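Local coordinates for dephospho-CoA kinase (Mycobacterium paratuberculosis, PDB 6N39), which probably catalyses the last step of coenzyme A biosynthesis, the ATP-dependent phosphorylation of the 3'-hydroxyl group of dephospho-CoA, at residues Cys32-Val37 / Val115-Ile120; Ala55-Ala60 / Asn92-Pro97; His245-Val250 / Ile272-Glu277; Pro262-Lys267 / Ala373-Ala378. All blocks are in the same frame, centred on the assembly; numbering follows the deposited sequence.

Contact 1 (Cys32-Val37 / Val115-Ile120); sequences CGAVIV and VVVEDI
Val35 to Val37 run parallel to Val115 to Asp119, the two strand axes inclined by 29° and 4.7 Å apart at their closest, and four backbone bonds alternate between them: Val35 N to Val115 O, Val117 N to Val35 O, Val37 N to Val117 O and Asp119 N to Val37 O. The first strand follows a helix that ends in a Schellman motif at Gly33, whose positive phi suits a residue without a side chain; a water joins Gly33 O to Val115 N just ahead of the first bond. Valines and an isoleucine make up most of both strands, beta-branched residues that favour an extended backbone. On one face Val37 CG2 meets Val116 CG1 at 3.6 Å, and Val37 CG1 lies 4.1 Å from Glu118 OE1. The Glu118 carboxylate is buried, and its OE2 is matched by salt bridges to Arg11 and Arg103. On the other face Ile36 and Val117 lie side by side, with Ile36 CD1 3.9 Å from Val117 CB. With CG1 anti to the backbone N (chi1 176°), Val117 CG2 falls beside that N and faces the small methyl of Ala34, the CB of which is 3.9 Å away. Helix 22-31 covers Ile36 on this side. Where the second strand ends, Asp119 OD1 forms a salt bridge with Lys22, predicted to bind ATP. An acidic residue at the tip of a hydrophobic strand beside the P-loop is consistent with a Walker B position, and the parallel 2-3-1-4-5 strand order is that of the P-loop kinase fold.

Contact 2 (Ala55-Ala60 / Asn92-Pro97); sequences AALVEA and NGIVHP
Ile94 faces Ala56, Leu57 and Ala60 from a helix that runs almost exactly antiparallel to theirs, at 174°, with the short axes 10.1 Å apart. Its side chain gives the largest share of any residue to the contact. The CB of Ile94 already touches Leu57, 4.0 Å from CD2. There the chain forks. The shorter branch, CG2, lies 3.7 Å from Leu57 CD2 and 4.1 Å from Ala56 CB, so it fits between a leucine and an alanine of successive positions. The longer branch passes through CG1, set beside the backbone N, and a fully extended chi2 of -180° carries CD1 straight on to the opposing helix. That methyl reaches Leu57 CD2 at 3.7 Å, Ala56 O at 3.8 Å and Ala60 CB at 4.2 Å. Ala56 and Ala60 stand one turn apart, and their small methyls let the tip of the isoleucine come down to the helix backbone between them. Leu57 is the buried partner; it slants across Ile94, and its CD2 also approaches Val95 CG2. The contact lies near the surface of the kinase part: helix 52-61 packs along the early turns of helix 87-109, where Leu91 and Thr90 extend the same interface, and the long helix, kinked just after the contact, then leads towards strand 115-119 of the parallel sheet.

Contact 3 (His245-Val250 / Ile272-Glu277); sequences HRALRV and IQITVE
Arg249 and Thr275 send their side chains out alongside each other and in the same direction, so that Arg249 CG lies against Thr275, 3.6 Å from CB. A chi1 of 57° places that CG between the arginine's own N and carbonyl carbon, alongside the threonine. Further out the arginine chain bends, and its guanidinium forms salt bridges with Asp251 and with the C-terminal carboxylate of Pro415. Thr275 OG1, turned beside its backbone N, bonds to Gln351. Beneath this pair Thr275 N donates to Arg249 O at 2.9 Å and a nearly straight 168°. Thr275 O takes Leu248 N at 2.9 Å instead, with the N-H bent to 138°.

These residues belong to the mixed four-stranded sheet of the UPF0157 (GrpB) domain, in which strand 249-253 forms an edge and pairs antiparallel with strand 270-276. On the opposite face the side chains that meet are aliphatic. Val250 and Ile274 form a non-hydrogen-bonded pair, and Val250 CG1 also passes slantwise over Ile272, 3.6 Å from its CG2. Ala247 CB meets Ile274 CG2 at 3.8 Å, and the short alanine brings its own CA within 4.2 Å of that CG2 methyl. Helix 228-243 packs on this face, touching Val250, Ile272 and Ile274, as suits branched aliphatic side chains. Leu248, by contrast, leans over the end of the second strand, its CD1 4.1 Å from Glu277 CB. Close by, a water donates to Arg246 O and accepts from Glu277 N, bridging the two segments just beyond the paired strands, while Arg246 NE turns to Glu284 in a salt bridge.

Contact 4 (Pro262-Lys267 / Ala373-Ala378); sequences PDFAAK and AVKRSA. With ACT (acetate ion), chain G; ACT (acetate ion), chain F.
Lys375 NZ is held by three partners: Ala265 O at 3.0 Å, OXT of one acetate at 2.7 Å, and the hydroxyl of Ser255. Within the UPF0157 (GrpB) domain this joins helix 365-382 to the loop that leads into the short, weakly bonded strand at about 266-267. The ammonium lies in the plane of the Ala265 carbonyl, on a lone pair, at a C=O...N angle of 136°. Bends at chi2 and chi3 (-108°) turn the lysine chain towards that carbonyl. The Phe264 side chain crosses it at about a right angle, with CZ 3.9 Å from NZ, while the small Ala266 lets NZ come close to its backbone. The same acetate oxygen takes Lys267 N at 2.9 Å, so one anion oxygen links the short strand and the helix. A long lysine can reach from the helix to both the Ala265 carbonyl and the Ser255 hydroxyl.

One residue on, Arg376 grips a second acetate at the edge of its guanidinium, NE to O and NH1 to OXT, each 2.6 Å. Both ions probably come from the crystallisation liquor. The methyl of Ala265 closes in on this one, its CB 3.4 Å from OXT.

Contacts 1 and 2 belong to the kinase part of the chain, contacts 3 and 4 to the UPF0157 domain, and the two pairs follow in series. Contact 2 is nested inside the loop that contact 1 closes; their centres are 27 Å apart, and helix 87-109 of contact 2 leads on to strand 115-119 of contact 1. Contacts 3 and 4 interlock along the chain: in sequence strand 266-267 comes between strands 249-253 and 270-276. The centres of contacts 3 and 4 are 29 Å apart; those of contacts 2 and 4, about 62 Å, are the most widely separated. The C-terminal domain, involved in proper folding of the full-length enzyme, has a mixed sheet of its own, to which contact 3 belongs, distinct from the parallel sheet of contact 1.

Contact 1 (Cys32-Val37 / Val115-Ile120)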
# COMPACT_ATOMS: atom_id res chain seq x y z
N CYS A 32 -0.41 17.92 -13.95
CA CYS A 32 0.98 17.44 -13.90
C CYS A 32 1.32 16.41 -14.97
O CYS A 32 2.48 15.97 -15.02
CB CYS A 32 1.30 16.84 -12.55
SG CYS A 32 1.23 18.04 -11.26
N GLY A 33 0.37 16.00 -15.80
CA GLY A 33 0.62 14.99 -16.80
C GLY A 33 0.15 13.58 -16.46
O GLY A 33 0.45 12.65 -17.22
N ALA A 34 -0.57 13.40 -15.36
CA ALA A 34 -1.12 12.08 -15.03
C ALA A 34 -2.29 11.72 -15.96
O ALA A 34 -2.95 12.59 -16.54
CB ALA A 34 -1.61 12.05 -13.59
N VAL A 35 -2.54 10.42 -16.09
CA VAL A 35 -3.68 9.88 -16.83
C VAL A 35 -4.80 9.59 -15.84
O VAL A 35 -4.61 8.80 -14.91
CB VAL A 35 -3.29 8.60 -17.60
CG1 VAL A 35 -4.53 7.97 -18.23
CG2 VAL A 35 -2.24 8.92 -18.65
N ILE A 36 -5.96 10.20 -16.07
CA ILE A 36 -7.11 10.08 -15.16
C ILE A 36 -8.07 9.01 -15.68
O ILE A 36 -8.65 9.16 -16.75
CB ILE A 36 -7.85 11.42 -15.01
CG1 ILE A 36 -6.90 12.56 -14.60
CG2 ILE A 36 -9.04 11.25 -14.05
CD1 ILE A 36 -5.95 12.21 -13.45
N VAL A 37 -8.29 7.96 -14.89
CA VAL A 37 -9.33 6.97 -15.18
C VAL A 37 -10.46 7.19 -14.18
O VAL A 37 -10.32 6.89 -12.99
CB VAL A 37 -8.80 5.53 -15.13
CG1 VAL A 37 -9.94 4.54 -15.33
CG2 VAL A 37 -7.74 5.35 -16.19
N VAL A 115 1.65 7.70 -15.48
CA VAL A 115 1.09 7.33 -14.19
C VAL A 115 -0.43 7.40 -14.30
O VAL A 115 -0.97 8.40 -14.80
CB VAL A 115 1.59 8.26 -13.07
CG1 VAL A 115 0.95 7.87 -11.74
CG2 VAL A 115 3.14 8.27 -13.01
N VAL A 116 -1.12 6.35 -13.86
CA VAL A 116 -2.58 6.27 -13.98
C VAL A 116 -3.18 6.59 -12.62
O VAL A 116 -2.89 5.92 -11.63
CB VAL A 116 -3.03 4.87 -14.45
CG1 VAL A 116 -4.56 4.78 -14.52
CG2 VAL A 116 -2.43 4.56 -15.81
N VAL A 117 -4.04 7.61 -12.57
CA VAL A 117 -4.76 7.96 -11.35
C VAL A 117 -6.21 7.51 -11.51
O VAL A 117 -6.91 7.99 -12.40
CB VAL A 117 -4.66 9.46 -11.06
CG1 VAL A 117 -5.52 9.82 -9.83
CG2 VAL A 117 -3.22 9.85 -10.84
N GLU A 118 -6.66 6.61 -10.64
CA GLU A 118 -8.01 6.06 -10.73
C GLU A 118 -8.90 6.64 -9.64
O GLU A 118 -8.68 6.41 -8.45
CB GLU A 118 -7.98 4.53 -10.63
CG GLU A 118 -6.98 3.89 -11.56
CD GLU A 118 -7.38 2.47 -11.95
OE1 GLU A 118 -8.59 2.24 -12.17
OE2 GLU A 118 -6.48 1.61 -12.02
N ASP A 119 -9.93 7.38 -10.06
CA ASP A 119 -10.91 7.97 -9.16
C ASP A 119 -11.96 6.91 -8.82
O ASP A 119 -12.76 6.52 -9.67
CB ASP A 119 -11.54 9.19 -9.82
CG ASP A 119 -12.50 9.95 -8.90
OD1 ASP A 119 -13.16 9.34 -8.03
OD2 ASP A 119 -12.59 11.19 -9.06
N ILE A 120 -11.95 6.45 -7.58
CA ILE A 120 -12.85 5.40 -7.14
C ILE A 120 -13.59 5.89 -5.90
O ILE A 120 -13.02 5.88 -4.80
CB ILE A 120 -12.08 4.10 -6.90
CG1 ILE A 120 -11.40 3.69 -8.20
CG2 ILE A 120 -13.01 3.00 -6.38
CD1 ILE A 120 -10.27 2.81 -8.04
O HOH W 1 1.89 10.48 -16.06
O HOH W 2 -12.42 4.56 -11.71

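Contact 2 (Ala55-Ala60 / Asn92-Pro97)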
# COMPACT_ATOMS: atom_id res chain seq x y z
N ALA A 55 -28.26 1.97 -26.94
CA ALA A 55 -29.22 1.21 -27.74
C ALA A 55 -29.46 -0.17 -27.13
O ALA A 55 -30.60 -0.67 -27.13
CB ALA A 55 -28.73 1.08 -29.18
N ALA A 56 -28.41 -0.80 -26.60
CA ALA A 56 -28.56 -2.10 -25.98
C ALA A 56 -29.53 -2.05 -24.80
O ALA A 56 -30.39 -2.92 -24.65
CB ALA A 56 -27.20 -2.64 -25.53
N LEU A 57 -29.41 -1.02 -23.96
CA LEU A 57 -30.30 -0.90 -22.81
C LEU A 57 -31.74 -0.61 -23.24
O LEU A 57 -32.68 -1.02 -22.55
CB LEU A 57 -29.81 0.20 -21.87
CG LEU A 57 -28.39 0.06 -21.32
CD1 LEU A 57 -27.85 1.43 -20.98
CD2 LEU A 57 -28.35 -0.84 -20.09
N VAL A 58 -31.93 0.09 -24.36
CA VAL A 58 -33.27 0.32 -24.87
C VAL A 58 -33.95 -1.00 -25.20
O VAL A 58 -35.14 -1.20 -24.92
CB VAL A 58 -33.22 1.26 -26.09
N GLU A 59 -33.20 -1.94 -25.78
CA GLU A 59 -33.75 -3.26 -26.08
C GLU A 59 -34.15 -3.99 -24.81
O GLU A 59 -35.23 -4.59 -24.73
CB GLU A 59 -32.75 -4.08 -26.89
N ALA A 60 -33.29 -3.95 -23.79
CA ALA A 60 -33.51 -4.71 -22.57
C ALA A 60 -34.58 -4.12 -21.66
O ALA A 60 -35.10 -4.84 -20.80
CB ALA A 60 -32.20 -4.84 -21.79
N ASN A 92 -25.75 -4.47 -15.61
CA ASN A 92 -24.30 -4.62 -15.45
C ASN A 92 -23.68 -5.38 -16.61
O ASN A 92 -22.64 -4.99 -17.13
CB ASN A 92 -23.99 -5.33 -14.13
CG ASN A 92 -24.29 -4.48 -12.91
OD1 ASN A 92 -24.70 -3.32 -13.03
ND2 ASN A 92 -24.09 -5.05 -11.73
N GLY A 93 -24.31 -6.48 -17.05
CA GLY A 93 -23.78 -7.21 -18.18
C GLY A 93 -23.67 -6.35 -19.43
O GLY A 93 -22.81 -6.60 -20.28
N ILE A 94 -24.52 -5.33 -19.54
CA ILE A 94 -24.40 -4.40 -20.67
C ILE A 94 -23.29 -3.39 -20.42
O ILE A 94 -22.43 -3.16 -21.29
CB ILE A 94 -25.74 -3.70 -20.92
CG1 ILE A 94 -26.75 -4.69 -21.52
CG2 ILE A 94 -25.54 -2.49 -21.82
CD1 ILE A 94 -28.10 -4.07 -21.82
N VAL A 95 -23.27 -2.78 -19.24
CA VAL A 95 -22.48 -1.56 -19.04
C VAL A 95 -21.03 -1.89 -18.69
O VAL A 95 -20.10 -1.26 -19.20
CB VAL A 95 -23.14 -0.68 -17.97
CG1 VAL A 95 -22.21 0.46 -17.55
CG2 VAL A 95 -24.46 -0.12 -18.48
N HIS A 96 -20.81 -2.86 -17.80
CA HIS A 96 -19.46 -3.09 -17.30
C HIS A 96 -18.47 -3.51 -18.38
O HIS A 96 -17.33 -3.01 -18.35
CB HIS A 96 -19.50 -4.10 -16.14
CG HIS A 96 -20.13 -3.57 -14.89
ND1 HIS A 96 -20.17 -4.28 -13.71
CD2 HIS A 96 -20.76 -2.39 -14.64
CE1 HIS A 96 -20.79 -3.57 -12.78
NE2 HIS A 96 -21.16 -2.41 -13.32
N PRO A 97 -18.80 -4.39 -19.33
CA PRO A 97 -17.82 -4.68 -20.39
C PRO A 97 -17.47 -3.46 -21.22
O PRO A 97 -16.31 -3.31 -21.63
CB PRO A 97 -18.51 -5.77 -21.22
CG PRO A 97 -19.48 -6.42 -20.27
CD PRO A 97 -19.98 -5.29 -19.42

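Contact 3 (His245-Val250 / Ile272-Glu277)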
# COMPACT_ATOMS: atom_id res chain seq x y z
N HIS A 245 -2.04 -16.57 -3.80
CA HIS A 245 -2.01 -17.80 -3.02
C HIS A 245 -0.64 -18.09 -2.41
O HIS A 245 -0.51 -19.03 -1.62
CB HIS A 245 -2.39 -19.00 -3.89
CG HIS A 245 -1.36 -19.31 -4.94
ND1 HIS A 245 -1.15 -18.49 -6.03
CD2 HIS A 245 -0.47 -20.33 -5.05
CE1 HIS A 245 -0.19 -19.00 -6.78
NE2 HIS A 245 0.24 -20.12 -6.21
N ARG A 246 0.38 -17.32 -2.76
CA ARG A 246 1.75 -17.68 -2.44
C ARG A 246 2.21 -17.22 -1.07
O ARG A 246 3.21 -17.74 -0.57
CB ARG A 246 2.71 -17.13 -3.50
CG ARG A 246 2.45 -17.70 -4.92
CD ARG A 246 3.38 -16.99 -5.92
NE ARG A 246 3.05 -17.24 -7.31
CZ ARG A 246 2.15 -16.54 -7.99
NH1 ARG A 246 1.47 -15.56 -7.39
NH2 ARG A 246 1.91 -16.83 -9.25
N ALA A 247 1.52 -16.27 -0.44
CA ALA A 247 1.91 -15.82 0.90
C ALA A 247 1.21 -16.67 1.94
O ALA A 247 0.00 -16.52 2.17
CB ALA A 247 1.57 -14.34 1.11
N LEU A 248 1.96 -17.57 2.58
CA LEU A 248 1.40 -18.32 3.69
C LEU A 248 1.09 -17.40 4.87
O LEU A 248 0.11 -17.61 5.59
CB LEU A 248 2.37 -19.43 4.11
CG LEU A 248 2.80 -20.34 2.95
CD1 LEU A 248 3.60 -21.51 3.48
CD2 LEU A 248 1.58 -20.84 2.17
N ARG A 249 1.92 -16.38 5.09
CA ARG A 249 1.64 -15.36 6.09
C ARG A 249 2.52 -14.16 5.77
O ARG A 249 3.52 -14.28 5.05
CB ARG A 249 1.88 -15.85 7.53
CG ARG A 249 3.28 -16.38 7.81
CD ARG A 249 3.41 -16.94 9.26
NE ARG A 249 3.39 -15.85 10.24
CZ ARG A 249 3.34 -16.02 11.55
NH1 ARG A 249 3.35 -17.23 12.09
NH2 ARG A 249 3.31 -14.95 12.34
N VAL A 250 2.11 -13.00 6.26
CA VAL A 250 2.82 -11.75 6.00
C VAL A 250 2.88 -11.00 7.32
O VAL A 250 1.86 -10.87 8.00
CB VAL A 250 2.13 -10.90 4.92
CG1 VAL A 250 2.94 -9.62 4.62
CG2 VAL A 250 1.92 -11.72 3.65
N ILE A 272 9.09 -6.01 6.41
CA ILE A 272 7.99 -6.96 6.28
C ILE A 272 8.58 -8.30 5.87
O ILE A 272 9.49 -8.36 5.04
CB ILE A 272 6.99 -6.52 5.20
CG1 ILE A 272 6.50 -5.09 5.44
CG2 ILE A 272 5.84 -7.53 5.13
CD1 ILE A 272 5.70 -4.92 6.76
N GLN A 273 8.04 -9.40 6.39
CA GLN A 273 8.40 -10.72 5.90
C GLN A 273 7.18 -11.38 5.26
O GLN A 273 6.13 -11.49 5.89
CB GLN A 273 8.94 -11.61 7.03
CG GLN A 273 9.29 -13.02 6.53
CD GLN A 273 9.92 -13.88 7.59
OE1 GLN A 273 11.15 -14.03 7.64
NE2 GLN A 273 9.08 -14.46 8.47
N ILE A 274 7.34 -11.82 4.01
CA ILE A 274 6.41 -12.74 3.37
C ILE A 274 6.97 -14.15 3.52
O ILE A 274 8.09 -14.43 3.06
CB ILE A 274 6.22 -12.39 1.88
CG1 ILE A 274 5.73 -10.94 1.71
CG2 ILE A 274 5.26 -13.38 1.23
CD1 ILE A 274 5.69 -10.50 0.23
N THR A 275 6.19 -15.03 4.15
CA THR A 275 6.55 -16.44 4.25
C THR A 275 5.97 -17.19 3.06
O THR A 275 4.77 -17.10 2.80
CB THR A 275 6.03 -17.04 5.57
OG1 THR A 275 6.69 -16.41 6.68
CG2 THR A 275 6.32 -18.52 5.63
N VAL A 276 6.82 -17.92 2.33
CA VAL A 276 6.39 -18.70 1.17
C VAL A 276 6.74 -20.16 1.41
O VAL A 276 7.41 -20.51 2.38
CB VAL A 276 7.03 -18.20 -0.15
CG1 VAL A 276 6.61 -16.75 -0.43
CG2 VAL A 276 8.57 -18.31 -0.09
N GLU A 277 6.28 -21.02 0.50
CA GLU A 277 6.52 -22.44 0.71
C GLU A 277 7.83 -22.92 0.10
O GLU A 277 8.28 -24.01 0.47
CB GLU A 277 5.35 -23.26 0.17
CG GLU A 277 5.45 -23.65 -1.27
CD GLU A 277 4.26 -24.48 -1.73
OE1 GLU A 277 3.93 -24.42 -2.94
OE2 GLU A 277 3.65 -25.17 -0.88
O HOH W 3 4.26 -20.08 -1.30

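Contact 4 (Pro262-Lys267 / Ala373-Ala378)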
# COMPACT_ATOMS: atom_id res chain seq x y z
N PRO A 262 9.25 5.77 23.49
CA PRO A 262 9.96 6.99 23.07
C PRO A 262 11.44 6.99 23.41
O PRO A 262 12.21 7.73 22.78
CB PRO A 262 9.21 8.11 23.82
CG PRO A 262 8.53 7.42 24.96
CD PRO A 262 8.17 6.06 24.45
N ASP A 263 11.87 6.19 24.38
CA ASP A 263 13.29 6.09 24.72
C ASP A 263 14.04 5.12 23.82
O ASP A 263 15.26 4.98 23.98
CB ASP A 263 13.44 5.67 26.18
CG ASP A 263 12.78 6.66 27.15
OD1 ASP A 263 12.93 7.88 26.95
OD2 ASP A 263 12.11 6.20 28.10
N PHE A 264 13.35 4.46 22.89
CA PHE A 264 13.96 3.60 21.88
C PHE A 264 14.25 4.43 20.63
O PHE A 264 14.02 5.64 20.60
CB PHE A 264 13.03 2.41 21.60
CG PHE A 264 13.68 1.28 20.83
CD1 PHE A 264 14.76 0.59 21.35
CD2 PHE A 264 13.19 0.90 19.59
CE1 PHE A 264 15.35 -0.45 20.65
CE2 PHE A 264 13.77 -0.14 18.88
CZ PHE A 264 14.85 -0.82 19.41
N ALA A 265 14.74 3.78 19.57
CA ALA A 265 15.13 4.47 18.35
C ALA A 265 15.41 3.45 17.26
O ALA A 265 15.85 2.33 17.55
CB ALA A 265 16.37 5.36 18.57
N ALA A 266 15.16 3.84 16.01
CA ALA A 266 15.31 2.92 14.90
C ALA A 266 15.50 3.69 13.61
O ALA A 266 15.15 4.87 13.51
CB ALA A 266 14.09 1.99 14.77
N LYS A 267 16.09 3.02 12.63
CA LYS A 267 16.14 3.54 11.27
C LYS A 267 14.72 3.58 10.69
O LYS A 267 13.90 2.69 10.96
CB LYS A 267 17.05 2.63 10.44
CG LYS A 267 17.58 3.20 9.15
CD LYS A 267 18.40 2.13 8.42
CE LYS A 267 18.69 2.52 6.98
NZ LYS A 267 19.07 1.34 6.15
N ALA A 373 21.80 0.33 22.47
CA ALA A 373 23.16 0.83 22.65
C ALA A 373 24.05 0.44 21.48
O ALA A 373 24.87 1.24 21.02
CB ALA A 373 23.74 0.33 23.97
N VAL A 374 23.89 -0.79 20.98
CA VAL A 374 24.64 -1.20 19.80
C VAL A 374 24.31 -0.29 18.62
O VAL A 374 25.20 0.15 17.89
CB VAL A 374 24.38 -2.67 19.46
CG1 VAL A 374 24.97 -3.00 18.10
CG2 VAL A 374 24.97 -3.59 20.51
N LYS A 375 23.01 -0.01 18.42
CA LYS A 375 22.60 0.84 17.30
C LYS A 375 23.19 2.24 17.42
O LYS A 375 23.64 2.81 16.42
CB LYS A 375 21.08 0.91 17.21
CG LYS A 375 20.41 -0.38 16.80
CD LYS A 375 19.14 -0.11 16.02
CE LYS A 375 17.90 -0.43 16.81
NZ LYS A 375 16.67 -0.07 16.04
N ARG A 376 23.18 2.81 18.62
CA ARG A 376 23.75 4.15 18.80
C ARG A 376 25.24 4.15 18.52
O ARG A 376 25.77 5.09 17.90
CB ARG A 376 23.49 4.65 20.22
CG ARG A 376 22.02 4.82 20.54
CD ARG A 376 21.64 6.28 20.61
NE ARG A 376 20.22 6.48 20.87
CZ ARG A 376 19.63 6.30 22.05
NH1 ARG A 376 18.33 6.52 22.18
NH2 ARG A 376 20.34 5.90 23.10
N SER A 377 25.95 3.11 18.96
CA SER A 377 27.38 3.05 18.66
C SER A 377 27.60 2.96 17.15
O SER A 377 28.47 3.65 16.59
CB SER A 377 28.02 1.88 19.39
OG SER A 377 29.40 1.78 19.09
N ALA A 378 26.80 2.13 16.48
CA ALA A 378 26.92 1.99 15.03
C ALA A 378 26.65 3.31 14.33
O ALA A 378 27.39 3.69 13.42
CB ALA A 378 25.96 0.91 14.52
C ACT G . 17.77 -0.41 12.75
O ACT G . 19.04 -0.25 12.68
OXT ACT G . 16.88 0.31 13.33
CH3 ACT G . 17.21 -1.68 12.01
C ACT F . 18.13 8.38 19.27
O ACT F . 19.35 8.09 19.00
OXT ACT F . 17.46 8.10 20.31
CH3 ACT F . 17.37 9.20 18.15